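Local coordinates for cytosolic iron-sulfur protein assembly protein 1 (PDB 2HES), which serves as an essential part of the cytosolic iron-sulfur protein assembly machinery and is required for the maturation of extramitochondrial iron-sulfur proteins, at residues H158-P163 / L167-S172; T176-K181 / W187-V192; S203-T208 / F212-G217; V256-N261 / G281-F286; L312-G315 / V321-W324. All blocks are in the same frame, centred on the assembly; numbering follows the deposited sequence.

The five contacts sample four blades of a seven-bladed WD40 beta-propeller, in chain order. Interactions 1 and 2 belong to one blade: strand 167-172, second in its sheet, pairs with the first in interaction 1 and is neighbour to strand 177-183 of interaction 2, and their centres lie about 9 Å apart. Interaction 3 is the inner hairpin of the next blade, also about 9 Å from interaction 1, centre to centre. Interaction 4 spans the blade after that, about 10 Å from interaction 3 between centres, with Asp204 and Lys207 bonding to Trp258. Interaction 5 lies in the closing blade, its centre about 31 Å from that of interaction 2. Together they show how hairpins build blades and how blades pack into a ring.

Interaction 1: residues H158-P163 / L167-S172; sequences HVIWHP and LLASSS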
# COMPACT_ATOMS: atom_id res chain seq x y z
N HIS A 158 6.29 1.69 4.36
CA HIS A 158 5.07 1.04 3.92
C HIS A 158 4.79 -0.21 4.72
O HIS A 158 5.73 -0.87 5.13
CB HIS A 158 5.29 0.64 2.45
CG HIS A 158 4.07 0.11 1.77
ND1 HIS A 158 3.81 -1.24 1.66
CD2 HIS A 158 3.06 0.74 1.12
CE1 HIS A 158 2.71 -1.43 0.97
NE2 HIS A 158 2.21 -0.24 0.65
N VAL A 159 3.50 -0.48 4.97
CA VAL A 159 3.04 -1.75 5.58
C VAL A 159 1.90 -2.32 4.75
O VAL A 159 1.08 -1.57 4.18
CB VAL A 159 2.56 -1.56 7.07
CG1 VAL A 159 3.71 -1.50 7.95
CG2 VAL A 159 1.71 -0.30 7.22
N ILE A 160 1.83 -3.65 4.67
CA ILE A 160 0.72 -4.32 4.02
C ILE A 160 0.57 -5.69 4.60
O ILE A 160 1.56 -6.33 4.98
CB ILE A 160 0.83 -4.35 2.47
CG1 ILE A 160 -0.54 -4.63 1.82
CG2 ILE A 160 1.97 -5.33 2.03
CD1 ILE A 160 -0.55 -4.32 0.35
N TRP A 161 -0.68 -6.11 4.79
CA TRP A 161 -0.93 -7.48 5.22
C TRP A 161 -1.23 -8.43 4.07
O TRP A 161 -1.78 -8.02 3.02
CB TRP A 161 -2.15 -7.52 6.18
CG TRP A 161 -2.00 -6.70 7.39
CD1 TRP A 161 -2.17 -5.33 7.52
CD2 TRP A 161 -1.77 -7.18 8.73
NE1 TRP A 161 -2.02 -4.94 8.82
CE2 TRP A 161 -1.77 -6.05 9.59
CE3 TRP A 161 -1.58 -8.46 9.28
CZ2 TRP A 161 -1.54 -6.16 10.97
CZ3 TRP A 161 -1.31 -8.56 10.63
CH2 TRP A 161 -1.30 -7.41 11.47
N HIS A 162 -0.91 -9.71 4.30
CA HIS A 162 -1.32 -10.78 3.40
C HIS A 162 -2.87 -10.79 3.24
O HIS A 162 -3.56 -10.34 4.16
CB HIS A 162 -0.78 -12.09 3.98
CG HIS A 162 -0.96 -13.28 3.08
ND1 HIS A 162 -2.11 -14.05 3.05
CD2 HIS A 162 -0.13 -13.81 2.15
CE1 HIS A 162 -1.97 -15.00 2.15
NE2 HIS A 162 -0.79 -14.86 1.57
N PRO A 163 -3.41 -11.24 2.09
CA PRO A 163 -4.85 -11.20 1.85
C PRO A 163 -5.69 -12.05 2.81
O PRO A 163 -6.91 -11.77 2.93
CB PRO A 163 -5.01 -11.69 0.40
CG PRO A 163 -3.74 -12.48 0.13
CD PRO A 163 -2.69 -11.69 0.89
N LEU A 167 -0.14 -12.05 8.46
CA LEU A 167 1.27 -11.86 8.13
C LEU A 167 1.39 -10.44 7.58
O LEU A 167 0.58 -10.03 6.70
CB LEU A 167 1.60 -12.88 7.03
CG LEU A 167 3.02 -13.25 6.67
CD1 LEU A 167 3.67 -13.91 7.88
CD2 LEU A 167 3.07 -14.20 5.46
N LEU A 168 2.44 -9.74 8.00
CA LEU A 168 2.56 -8.31 7.74
C LEU A 168 3.92 -8.12 7.08
O LEU A 168 4.90 -8.74 7.51
CB LEU A 168 2.55 -7.54 9.05
CG LEU A 168 2.70 -6.03 8.91
CD1 LEU A 168 1.57 -5.37 8.19
CD2 LEU A 168 2.89 -5.44 10.31
N ALA A 169 3.97 -7.29 6.04
CA ALA A 169 5.26 -6.91 5.36
C ALA A 169 5.51 -5.41 5.50
O ALA A 169 4.65 -4.60 5.15
CB ALA A 169 5.19 -7.31 3.88
N SER A 170 6.71 -5.04 5.97
CA SER A 170 7.08 -3.62 6.08
C SER A 170 8.24 -3.36 5.16
O SER A 170 9.09 -4.25 5.00
CB SER A 170 7.45 -3.25 7.51
OG SER A 170 8.48 -4.04 8.02
N SER A 171 8.26 -2.21 4.53
CA SER A 171 9.30 -1.87 3.55
C SER A 171 9.99 -0.60 4.02
O SER A 171 9.32 0.32 4.45
CB SER A 171 8.69 -1.62 2.18
OG SER A 171 8.02 -2.77 1.64
N SER A 172 11.32 -0.54 3.91
CA SER A 172 12.04 0.52 4.63
C SER A 172 13.13 1.18 3.81
O SER A 172 13.63 0.66 2.79
CB SER A 172 12.63 -0.11 5.90
OG SER A 172 13.53 0.74 6.63
O HOH W 1 5.44 -3.25 2.67
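The carbonyl oxygen of Ala169 is held from two directions: Ile160 N donates to it at 3.0 Å, lying in the carbonyl plane, and a water donates at 2.9 Å. That water also bonds to Ser171 OG and, in the plane of the imidazole ring, to His158 ND1 at 2.8 Å, so a histidine and a serine are tied to the backbone between them. The reach of His158 follows from its first torsion, which sets CG trans to the backbone N (chi1 -172°). Ala169 N returns a bond to Ile160 O at 2.8 Å, almost straight at 175°, and His162 N closes the antiparallel pairing on Leu167 O. On the other face, the side chains of Val159, Trp161 and Leu168 pack together through carbon. Leu168 CD1 sits over the five-membered ring of Trp161, 3.6 Å from its centroid and only 6° off the normal, a CH-pi contact; the same methyl touches Val159 CB. Trp161 also reaches strand 121-126 of the preceding blade and meets the ring of Trp187. An alanine in place of Trp161 is likely to leave the Leu168 methyl without its aromatic platform and open a gap toward that blade. Ser170 is the polar exception here, its OG bonding to His152 and to Trp180 NE1, the network familiar from WD repeats. Each face of this inner hairpin thus combines polar and apolar chemistry: a water joins His158, Ser171 and the Ala169 carbonyl on one, and leucine-tryptophan packing accompanies the Ser170 hydroxyl on the other.

Interaction 2: residues T176-K181 / W187-V192; sequences TVRIWK and WECVAV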
# COMPACT_ATOMS: atom_id res chain seq x y z
N THR A 176 15.49 -3.00 3.20
CA THR A 176 14.88 -4.32 3.46
C THR A 176 13.36 -4.29 3.50
O THR A 176 12.72 -3.23 3.61
CB THR A 176 15.39 -4.97 4.75
OG1 THR A 176 14.80 -4.31 5.90
CG2 THR A 176 16.92 -4.91 4.82
N VAL A 177 12.79 -5.46 3.23
CA VAL A 177 11.41 -5.77 3.62
C VAL A 177 11.52 -6.72 4.83
O VAL A 177 12.33 -7.65 4.82
CB VAL A 177 10.64 -6.46 2.48
CG1 VAL A 177 9.25 -6.94 2.99
CG2 VAL A 177 10.49 -5.52 1.28
N ARG A 178 10.70 -6.49 5.87
CA ARG A 178 10.62 -7.41 6.99
C ARG A 178 9.24 -8.04 7.02
O ARG A 178 8.24 -7.38 6.71
CB ARG A 178 10.94 -6.75 8.34
CG ARG A 178 12.45 -6.56 8.50
CD ARG A 178 12.79 -5.98 9.86
NE ARG A 178 14.22 -5.79 9.94
CZ ARG A 178 15.07 -6.54 10.61
NH1 ARG A 178 14.66 -7.59 11.33
NH2 ARG A 178 16.37 -6.22 10.53
N ILE A 179 9.21 -9.31 7.40
CA ILE A 179 7.95 -10.06 7.52
C ILE A 179 7.72 -10.27 8.98
O ILE A 179 8.64 -10.69 9.71
CB ILE A 179 8.04 -11.45 6.76
CG1 ILE A 179 8.46 -11.32 5.29
CG2 ILE A 179 6.68 -12.23 6.89
CD1 ILE A 179 7.52 -10.45 4.47
N TRP A 180 6.48 -10.04 9.44
CA TRP A 180 6.16 -10.12 10.84
C TRP A 180 4.98 -11.05 11.01
O TRP A 180 4.05 -11.04 10.19
CB TRP A 180 5.73 -8.75 11.34
CG TRP A 180 6.71 -7.67 11.00
CD1 TRP A 180 6.70 -6.93 9.86
CD2 TRP A 180 7.75 -7.13 11.84
NE1 TRP A 180 7.73 -5.99 9.91
CE2 TRP A 180 8.37 -6.09 11.11
CE3 TRP A 180 8.24 -7.45 13.13
CZ2 TRP A 180 9.47 -5.34 11.62
CZ3 TRP A 180 9.35 -6.74 13.63
CH2 TRP A 180 9.94 -5.67 12.85
N LYS A 181 5.03 -11.84 12.08
CA LYS A 181 4.02 -12.88 12.33
C LYS A 181 3.82 -12.95 13.83
O LYS A 181 4.75 -12.65 14.55
CB LYS A 181 4.62 -14.20 11.89
CG LYS A 181 3.77 -15.38 12.16
CD LYS A 181 4.37 -16.57 11.44
CE LYS A 181 3.47 -17.78 11.66
NZ LYS A 181 3.71 -18.87 10.70
N TRP A 187 4.12 -10.63 18.56
CA TRP A 187 4.53 -10.29 17.18
C TRP A 187 6.04 -10.16 17.08
O TRP A 187 6.65 -9.43 17.87
CB TRP A 187 3.88 -8.96 16.73
CG TRP A 187 2.47 -9.11 16.37
CD1 TRP A 187 1.39 -9.00 17.20
CD2 TRP A 187 1.96 -9.47 15.08
NE1 TRP A 187 0.23 -9.27 16.50
CE2 TRP A 187 0.56 -9.56 15.20
CE3 TRP A 187 2.56 -9.73 13.84
CZ2 TRP A 187 -0.25 -9.89 14.12
CZ3 TRP A 187 1.75 -10.04 12.77
CH2 TRP A 187 0.36 -10.13 12.92
N GLU A 188 6.66 -10.84 16.12
CA GLU A 188 8.08 -10.67 15.92
C GLU A 188 8.42 -10.76 14.46
O GLU A 188 7.57 -11.14 13.66
CB GLU A 188 8.88 -11.68 16.71
CG GLU A 188 8.49 -13.10 16.46
CD GLU A 188 9.28 -14.03 17.35
OE1 GLU A 188 10.46 -13.71 17.65
OE2 GLU A 188 8.74 -15.08 17.74
N CYS A 189 9.66 -10.39 14.12
CA CYS A 189 10.12 -10.42 12.73
C CYS A 189 10.59 -11.83 12.43
O CYS A 189 11.42 -12.38 13.17
CB CYS A 189 11.28 -9.41 12.53
SG CYS A 189 11.89 -9.50 10.86
N VAL A 190 10.01 -12.45 11.40
CA VAL A 190 10.36 -13.83 11.05
C VAL A 190 11.19 -13.92 9.77
O VAL A 190 11.72 -15.01 9.42
CB VAL A 190 9.11 -14.75 10.97
CG1 VAL A 190 8.48 -14.82 12.37
CG2 VAL A 190 8.14 -14.26 9.93
N ALA A 191 11.36 -12.79 9.10
CA ALA A 191 12.32 -12.76 7.96
C ALA A 191 12.74 -11.36 7.58
O ALA A 191 11.97 -10.43 7.70
CB ALA A 191 11.69 -13.48 6.76
N VAL A 192 13.97 -11.22 7.12
CA VAL A 192 14.47 -9.97 6.60
C VAL A 192 14.83 -10.31 5.14
O VAL A 192 15.64 -11.24 4.89
CB VAL A 192 15.73 -9.50 7.34
CG1 VAL A 192 16.17 -8.16 6.78
CG2 VAL A 192 15.51 -9.46 8.87
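Arg178 and Val192 lie side by side where the two outer strands of a WD40 propeller blade pair, in a hairpin interrupted by a classic beta bulge. From its root, Arg178 runs along the sulfur of Cys189: CB, CG and CD are each 3.8 Å from SG. The chain stays extended from CG to NE (chi2 -177°, chi3 -179°), which carries the guanidinium out to Val192. There NE, CZ and both terminal nitrogens meet Val192 CG2, which lies over one face of the planar group, with Arg178 NH1 nearest to that methyl at 3.2 Å. NH1 also turns its edge back to Cys189 SG in a weak hydrogen bond of 3.4 Å. A long, flat cation suits this place because its methylenes cover the sulfur and its face accepts a methyl. A serine here would probably leave Cys189 SG without its weak donor and uncover the Val192 methyl. In the bulge, Val190 and Ala191 both face Ile179: Val190 N donates to Ile179 O at 2.8 Å, and Ala191 N adds a weak bond to the same oxygen. Val190 CG2 rests against Ile179 CG2, two branched side chains crossing nearly at right angles. Beyond the bulge, Trp180 pairs with Cys189, and Lys181 and Glu188 exchange two backbone bonds. Trp180 turns a ring face to Cys189 CB, a CH-pi contact, with the sulfur farther above that same six-membered ring. Next along, Trp187 presents its edge to the neighbouring strand, its CZ3 meeting Trp180 O at 3.6 Å in the plane of the indole.

Interaction 3: residues S203-T208 / F212-G217; sequences SDFDKT and FRLCSG
Arg213 grips Asp206 side-on with two nitrogens, yet both end on a single oxygen: NE donates to Asp206 OD2 at 2.9 Å and NH2 to the same OD2 at 3.0 Å. The oxygen lies in the guanidinium plane, but both donors come from one face of the carboxylate, the two planes being 42° apart. The bend at Arg213 chi3 (-65°) folds NE back toward the aspartate. Asp206 OD1 is used differently, accepting from Thr208 N at 2.9 Å, the bond of an Asx turn, and also from Thr208 OG1, just past the end of the strand. The remaining nitrogen, NH1, forms salt bridges with Glu242 and Glu278, so the arginine is set among acids that probably favour its charge. Away from this polar end, Leu214 CD1 stands 3.5 Å from the centroid of the Phe205 ring, almost exactly on its normal, a CH-pi contact that suits a branched aliphatic facing a flat ring. Backbone bonds between Asp204 and Cys215 hold the strands in register. This is the hairpin of the first two strands of a WD40 blade, and Ser216 OG, bonded to His196 and Trp226, belongs to its Trp-Ser-His hydrogen-bond network.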
# COMPACT_ATOMS: atom_id res chain seq x y z
N SER A 203 5.46 -2.94 -0.93
CA SER A 203 5.40 -4.35 -1.33
C SER A 203 3.94 -4.79 -1.40
O SER A 203 3.00 -4.05 -0.96
CB SER A 203 6.15 -5.20 -0.33
OG SER A 203 5.45 -5.33 0.89
N ASP A 204 3.70 -5.98 -1.95
CA ASP A 204 2.30 -6.52 -1.98
C ASP A 204 2.42 -8.01 -2.07
O ASP A 204 3.30 -8.51 -2.79
CB ASP A 204 1.50 -5.99 -3.17
CG ASP A 204 -0.03 -6.10 -2.99
OD1 ASP A 204 -0.48 -6.54 -1.91
OD2 ASP A 204 -0.75 -5.75 -3.93
N PHE A 205 1.55 -8.74 -1.37
CA PHE A 205 1.58 -10.23 -1.43
C PHE A 205 0.88 -10.81 -2.66
O PHE A 205 -0.05 -10.24 -3.17
CB PHE A 205 0.93 -10.84 -0.20
CG PHE A 205 1.72 -10.69 1.05
CD1 PHE A 205 2.66 -11.68 1.41
CD2 PHE A 205 1.56 -9.57 1.86
CE1 PHE A 205 3.40 -11.58 2.56
CE2 PHE A 205 2.34 -9.44 3.05
CZ PHE A 205 3.24 -10.47 3.39
N ASP A 206 1.38 -11.97 -3.11
CA ASP A 206 0.79 -12.75 -4.18
C ASP A 206 -0.58 -13.12 -3.67
O ASP A 206 -0.74 -13.43 -2.47
CB ASP A 206 1.62 -14.03 -4.38
CG ASP A 206 1.20 -14.87 -5.63
OD1 ASP A 206 0.14 -14.60 -6.31
OD2 ASP A 206 2.00 -15.81 -5.90
N LYS A 207 -1.58 -13.09 -4.56
CA LYS A 207 -2.94 -13.51 -4.16
C LYS A 207 -3.24 -14.97 -4.48
O LYS A 207 -4.31 -15.48 -4.12
CB LYS A 207 -4.00 -12.58 -4.78
CG LYS A 207 -3.68 -11.12 -4.58
CD LYS A 207 -3.52 -10.72 -3.08
CE LYS A 207 -3.51 -9.20 -2.86
NZ LYS A 207 -2.28 -8.53 -3.40
N THR A 208 -2.29 -15.68 -5.08
CA THR A 208 -2.40 -17.13 -5.32
C THR A 208 -2.58 -17.87 -4.02
O THR A 208 -1.87 -17.61 -3.05
CB THR A 208 -1.11 -17.68 -6.05
OG1 THR A 208 -0.87 -16.94 -7.25
CG2 THR A 208 -1.27 -19.15 -6.41
N PHE A 212 3.50 -18.56 0.30
CA PHE A 212 3.48 -17.10 0.07
C PHE A 212 4.53 -16.61 -0.91
O PHE A 212 5.61 -17.16 -1.00
CB PHE A 212 3.73 -16.34 1.39
CG PHE A 212 3.06 -16.96 2.60
CD1 PHE A 212 1.67 -17.08 2.66
CD2 PHE A 212 3.84 -17.42 3.66
CE1 PHE A 212 1.06 -17.65 3.77
CE2 PHE A 212 3.23 -18.01 4.80
CZ PHE A 212 1.84 -18.12 4.83
N ARG A 213 4.19 -15.53 -1.61
CA ARG A 213 5.22 -14.74 -2.33
C ARG A 213 4.90 -13.27 -2.15
O ARG A 213 3.79 -12.92 -1.70
CB ARG A 213 5.24 -15.05 -3.83
CG ARG A 213 5.63 -16.49 -4.13
CD ARG A 213 5.95 -16.62 -5.62
NE ARG A 213 4.76 -16.38 -6.45
CZ ARG A 213 4.74 -16.44 -7.77
NH1 ARG A 213 5.87 -16.73 -8.45
NH2 ARG A 213 3.62 -16.22 -8.43
N LEU A 214 5.87 -12.42 -2.46
CA LEU A 214 5.67 -10.97 -2.27
C LEU A 214 6.42 -10.24 -3.38
O LEU A 214 7.51 -10.70 -3.74
CB LEU A 214 6.28 -10.57 -0.91
CG LEU A 214 6.23 -9.12 -0.50
CD1 LEU A 214 5.10 -8.98 0.50
CD2 LEU A 214 7.57 -8.64 0.09
N CYS A 215 5.87 -9.14 -3.92
CA CYS A 215 6.70 -8.30 -4.81
C CYS A 215 7.00 -6.98 -4.12
O CYS A 215 6.23 -6.50 -3.25
CB CYS A 215 6.03 -8.06 -6.16
SG CYS A 215 4.43 -7.14 -6.06
N SER A 216 8.12 -6.40 -4.47
CA SER A 216 8.54 -5.13 -3.82
C SER A 216 9.21 -4.21 -4.85
O SER A 216 9.84 -4.67 -5.80
CB SER A 216 9.54 -5.38 -2.67
OG SER A 216 10.70 -6.08 -3.17
N GLY A 217 9.07 -2.90 -4.64
CA GLY A 217 9.57 -1.93 -5.61
C GLY A 217 10.48 -0.95 -4.94
O GLY A 217 10.22 -0.57 -3.82
O HOH W 2 1.19 -14.89 -0.85

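Interaction 4: residues V256-N261 / G281-F286; sequences VAWGFN and GEWKVF
Trp258 and Trp283 find each other through different first torsions: Trp258 sends CG trans to its backbone N (chi1 -157°), whereas Trp283 sets CG trans to its carbonyl carbon (chi1 -66°). Two long indoles span the gap, since their CA atoms are 13.1 Å apart and the backbones do not meet. The far benzo corners do the touching: Trp258 CZ2 is 3.7 Å from Trp283 CH2 and equally near Trp283 CZ2. It lies at the edge of the Trp283 ring, near that ring's plane. The six-membered rings have centroids 5.7 Å apart with planes at 69°, an oblique pairing. The contact is van der Waals packing between aromatic carbons, and little surface is buried. Both rings also touch Ile264 of strand 264-268, whose branched side chain suits packing against flat rings. Trp258 is fixed further by its neighbours in the preceding blade: its backbone N bonds to Asp204, its O to Lys207, and its ring packs on Arg213 and Cys215. One indole thus works in the seam between two blades, while the other comes from the outer edge. Here the contact joins the first and fourth strands of one four-stranded blade of the WD40 propeller.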
# COMPACT_ATOMS: atom_id res chain seq x y z
N VAL A 256 4.00 -0.77 -6.05
CA VAL A 256 3.62 -1.97 -6.75
C VAL A 256 2.33 -2.51 -6.20
O VAL A 256 2.00 -2.29 -5.01
CB VAL A 256 4.73 -3.08 -6.64
CG1 VAL A 256 6.03 -2.65 -7.30
CG2 VAL A 256 5.01 -3.40 -5.17
N ALA A 257 1.63 -3.27 -7.04
CA ALA A 257 0.33 -3.87 -6.68
C ALA A 257 0.16 -5.19 -7.39
O ALA A 257 0.40 -5.28 -8.63
CB ALA A 257 -0.81 -2.92 -7.05
N TRP A 258 -0.22 -6.21 -6.64
CA TRP A 258 -0.31 -7.54 -7.17
C TRP A 258 -1.77 -7.90 -7.13
O TRP A 258 -2.37 -8.05 -6.04
CB TRP A 258 0.54 -8.53 -6.39
CG TRP A 258 0.94 -9.78 -7.19
CD1 TRP A 258 0.26 -10.34 -8.25
CD2 TRP A 258 2.02 -10.67 -6.90
NE1 TRP A 258 0.91 -11.48 -8.68
CE2 TRP A 258 1.99 -11.71 -7.86
CE3 TRP A 258 3.06 -10.66 -5.95
CZ2 TRP A 258 2.96 -12.73 -7.91
CZ3 TRP A 258 4.02 -11.69 -5.98
CH2 TRP A 258 3.96 -12.71 -6.97
N GLY A 259 -2.37 -8.01 -8.31
CA GLY A 259 -3.82 -8.22 -8.36
C GLY A 259 -4.25 -9.66 -8.15
O GLY A 259 -3.42 -10.59 -8.26
N PHE A 260 -5.55 -9.86 -7.85
CA PHE A 260 -6.12 -11.21 -7.80
C PHE A 260 -6.12 -11.88 -9.18
O PHE A 260 -6.25 -13.08 -9.28
CB PHE A 260 -7.53 -11.23 -7.18
CG PHE A 260 -7.53 -10.88 -5.72
CD1 PHE A 260 -7.48 -11.88 -4.77
CD2 PHE A 260 -7.55 -9.54 -5.31
CE1 PHE A 260 -7.46 -11.56 -3.37
CE2 PHE A 260 -7.54 -9.19 -3.94
CZ PHE A 260 -7.50 -10.20 -2.97
N ASN A 261 -5.93 -11.08 -10.22
CA ASN A 261 -5.76 -11.59 -11.57
C ASN A 261 -4.35 -12.18 -11.84
O ASN A 261 -4.04 -12.65 -12.95
CB ASN A 261 -6.12 -10.49 -12.56
CG ASN A 261 -5.25 -9.24 -12.39
OD1 ASN A 261 -4.26 -9.24 -11.67
ND2 ASN A 261 -5.64 -8.17 -13.05
N GLY A 281 6.57 -19.95 -15.73
CA GLY A 281 7.62 -19.63 -14.75
C GLY A 281 8.50 -18.42 -15.07
O GLY A 281 9.59 -18.28 -14.52
N GLU A 282 8.05 -17.55 -15.96
CA GLU A 282 8.86 -16.37 -16.30
C GLU A 282 7.97 -15.15 -16.37
O GLU A 282 6.82 -15.26 -16.76
CB GLU A 282 9.63 -16.58 -17.62
CG GLU A 282 10.80 -17.59 -17.52
CD GLU A 282 11.68 -17.68 -18.79
OE1 GLU A 282 11.92 -16.65 -19.46
OE2 GLU A 282 12.15 -18.80 -19.11
N TRP A 283 8.48 -13.99 -15.96
CA TRP A 283 7.76 -12.74 -16.07
C TRP A 283 8.07 -11.99 -17.37
O TRP A 283 9.25 -11.93 -17.82
CB TRP A 283 8.05 -11.82 -14.87
CG TRP A 283 7.54 -12.34 -13.55
CD1 TRP A 283 8.24 -13.09 -12.64
CD2 TRP A 283 6.23 -12.18 -13.01
NE1 TRP A 283 7.45 -13.37 -11.55
CE2 TRP A 283 6.21 -12.82 -11.75
CE3 TRP A 283 5.08 -11.50 -13.43
CZ2 TRP A 283 5.05 -12.87 -10.94
CZ3 TRP A 283 3.94 -11.55 -12.64
CH2 TRP A 283 3.94 -12.21 -11.39
N LYS A 284 7.04 -11.40 -17.95
CA LYS A 284 7.16 -10.52 -19.11
C LYS A 284 6.35 -9.28 -18.84
O LYS A 284 5.37 -9.33 -18.10
CB LYS A 284 6.62 -11.19 -20.37
CG LYS A 284 7.49 -12.33 -20.87
CD LYS A 284 7.04 -12.83 -22.25
CE LYS A 284 7.96 -14.00 -22.69
NZ LYS A 284 7.35 -14.96 -23.68
N VAL A 285 6.75 -8.17 -19.45
CA VAL A 285 5.90 -7.00 -19.51
C VAL A 285 4.68 -7.34 -20.36
O VAL A 285 4.80 -7.69 -21.56
CB VAL A 285 6.66 -5.77 -20.07
CG1 VAL A 285 5.72 -4.58 -20.22
CG2 VAL A 285 7.88 -5.44 -19.19
N PHE A 286 3.51 -7.29 -19.71
CA PHE A 286 2.22 -7.49 -20.32
C PHE A 286 1.78 -6.22 -21.09
O PHE A 286 1.28 -6.32 -22.21
CB PHE A 286 1.19 -7.85 -19.22
CG PHE A 286 -0.15 -8.31 -19.74
CD1 PHE A 286 -0.30 -9.55 -20.35
CD2 PHE A 286 -1.28 -7.51 -19.58
CE1 PHE A 286 -1.55 -9.96 -20.81
CE2 PHE A 286 -2.54 -7.93 -20.03
CZ PHE A 286 -2.67 -9.14 -20.64

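Interaction 5: residues L312-G315 / V321-W324; sequences LATG and VNFW
Thr314 and Trp324 meet in the closing blade of the WD40 propeller, where strand 5-11 from the start of the chain pairs with strand 320-325 from its end, the "Velcro" closure of the ring. The backbone bonds come first: Leu312 and Trp324 exchange two, with Trp324 N reaching Leu312 O at 2.8 Å, and Thr314 and Asn322 exchange two more, Thr314 N lying 2.9 Å from Asn322 O. These antiparallel pairs alternate with non-hydrogen-bonded ones, Ala313 with Phe323 and Gly315 with Val321, in which CA-H groups point at carbonyls; Val321 CA stands 3.2 Å from Thr314 O. Apolar packing fills the face of Ala313, Val321 and Phe323. Ala313 CB touches Phe323 CD1 and Val321 CG1, and the valine methyl in turn lies 3.5 Å above the plane of the Phe323 ring. A small alanine suits this spot because Phe20, from the neighbouring blade, presses on it as well. Side-chain hydrogen bonding belongs to the other face. The first torsion of Trp324, with CG trans to the carbonyl carbon (chi1 -46°), brings the indole's NE1 edge to the partner strand, where CD1 also lies beside Leu312 O. Threonine serves here with both branches: its hydroxyl accepts from the indole and bonds to His293, completing the Trp-Thr-His network of the WD repeat, while Thr314 CG2 packs 3.7 Å from Trp324 NE1. The indole bond itself is short and nearly straight: Trp324 NE1 to Thr314 OG1 is 2.7 Å, the angle at hydrogen 176°, with the oxygen in the ring plane.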
# COMPACT_ATOMS: atom_id res chain seq x y z
N LEU A 312 -7.18 -0.21 -13.41
CA LEU A 312 -6.07 0.33 -12.63
C LEU A 312 -6.32 1.77 -12.23
O LEU A 312 -6.79 2.58 -13.04
CB LEU A 312 -4.72 0.22 -13.39
CG LEU A 312 -4.19 -1.21 -13.53
CD1 LEU A 312 -3.46 -1.48 -14.86
CD2 LEU A 312 -3.29 -1.50 -12.34
N ALA A 313 -6.00 2.11 -11.00
CA ALA A 313 -5.95 3.51 -10.63
C ALA A 313 -4.53 3.94 -10.33
O ALA A 313 -3.78 3.19 -9.66
CB ALA A 313 -6.84 3.77 -9.43
N THR A 314 -4.15 5.13 -10.81
CA THR A 314 -2.86 5.71 -10.50
C THR A 314 -3.02 7.09 -9.92
O THR A 314 -3.88 7.86 -10.40
CB THR A 314 -1.94 5.82 -11.77
OG1 THR A 314 -2.62 6.53 -12.81
CG2 THR A 314 -1.56 4.47 -12.28
N GLY A 315 -2.21 7.39 -8.92
CA GLY A 315 -2.15 8.69 -8.27
C GLY A 315 -0.80 9.39 -8.36
O GLY A 315 0.26 8.83 -8.00
N VAL A 321 -6.17 11.50 -10.01
CA VAL A 321 -6.27 10.04 -10.09
C VAL A 321 -6.69 9.67 -11.50
O VAL A 321 -7.81 9.99 -11.94
CB VAL A 321 -7.30 9.45 -9.08
CG1 VAL A 321 -7.39 7.95 -9.25
CG2 VAL A 321 -6.90 9.79 -7.67
N ASN A 322 -5.79 9.02 -12.22
CA ASN A 322 -6.18 8.46 -13.51
C ASN A 322 -6.68 7.03 -13.37
O ASN A 322 -6.09 6.21 -12.65
CB ASN A 322 -5.01 8.54 -14.50
CG ASN A 322 -4.66 9.96 -14.88
OD1 ASN A 322 -3.51 10.41 -14.71
ND2 ASN A 322 -5.64 10.67 -15.40
N PHE A 323 -7.75 6.72 -14.08
CA PHE A 323 -8.34 5.40 -14.08
C PHE A 323 -8.13 4.82 -15.45
O PHE A 323 -8.49 5.45 -16.45
CB PHE A 323 -9.84 5.45 -13.79
CG PHE A 323 -10.17 5.94 -12.42
CD1 PHE A 323 -10.24 5.05 -11.36
CD2 PHE A 323 -10.39 7.30 -12.20
CE1 PHE A 323 -10.54 5.51 -10.08
CE2 PHE A 323 -10.69 7.77 -10.92
CZ PHE A 323 -10.77 6.87 -9.86
N TRP A 324 -7.52 3.64 -15.48
CA TRP A 324 -7.12 3.01 -16.73
C TRP A 324 -7.77 1.66 -16.91
O TRP A 324 -7.98 0.91 -15.94
CB TRP A 324 -5.60 2.81 -16.79
CG TRP A 324 -4.81 3.99 -16.37
CD1 TRP A 324 -4.46 4.32 -15.10
CD2 TRP A 324 -4.25 5.01 -17.21
NE1 TRP A 324 -3.71 5.46 -15.09
CE2 TRP A 324 -3.57 5.91 -16.38
CE3 TRP A 324 -4.24 5.23 -18.61
CZ2 TRP A 324 -2.90 7.04 -16.87
CZ3 TRP A 324 -3.58 6.35 -19.09
CH2 TRP A 324 -2.91 7.24 -18.23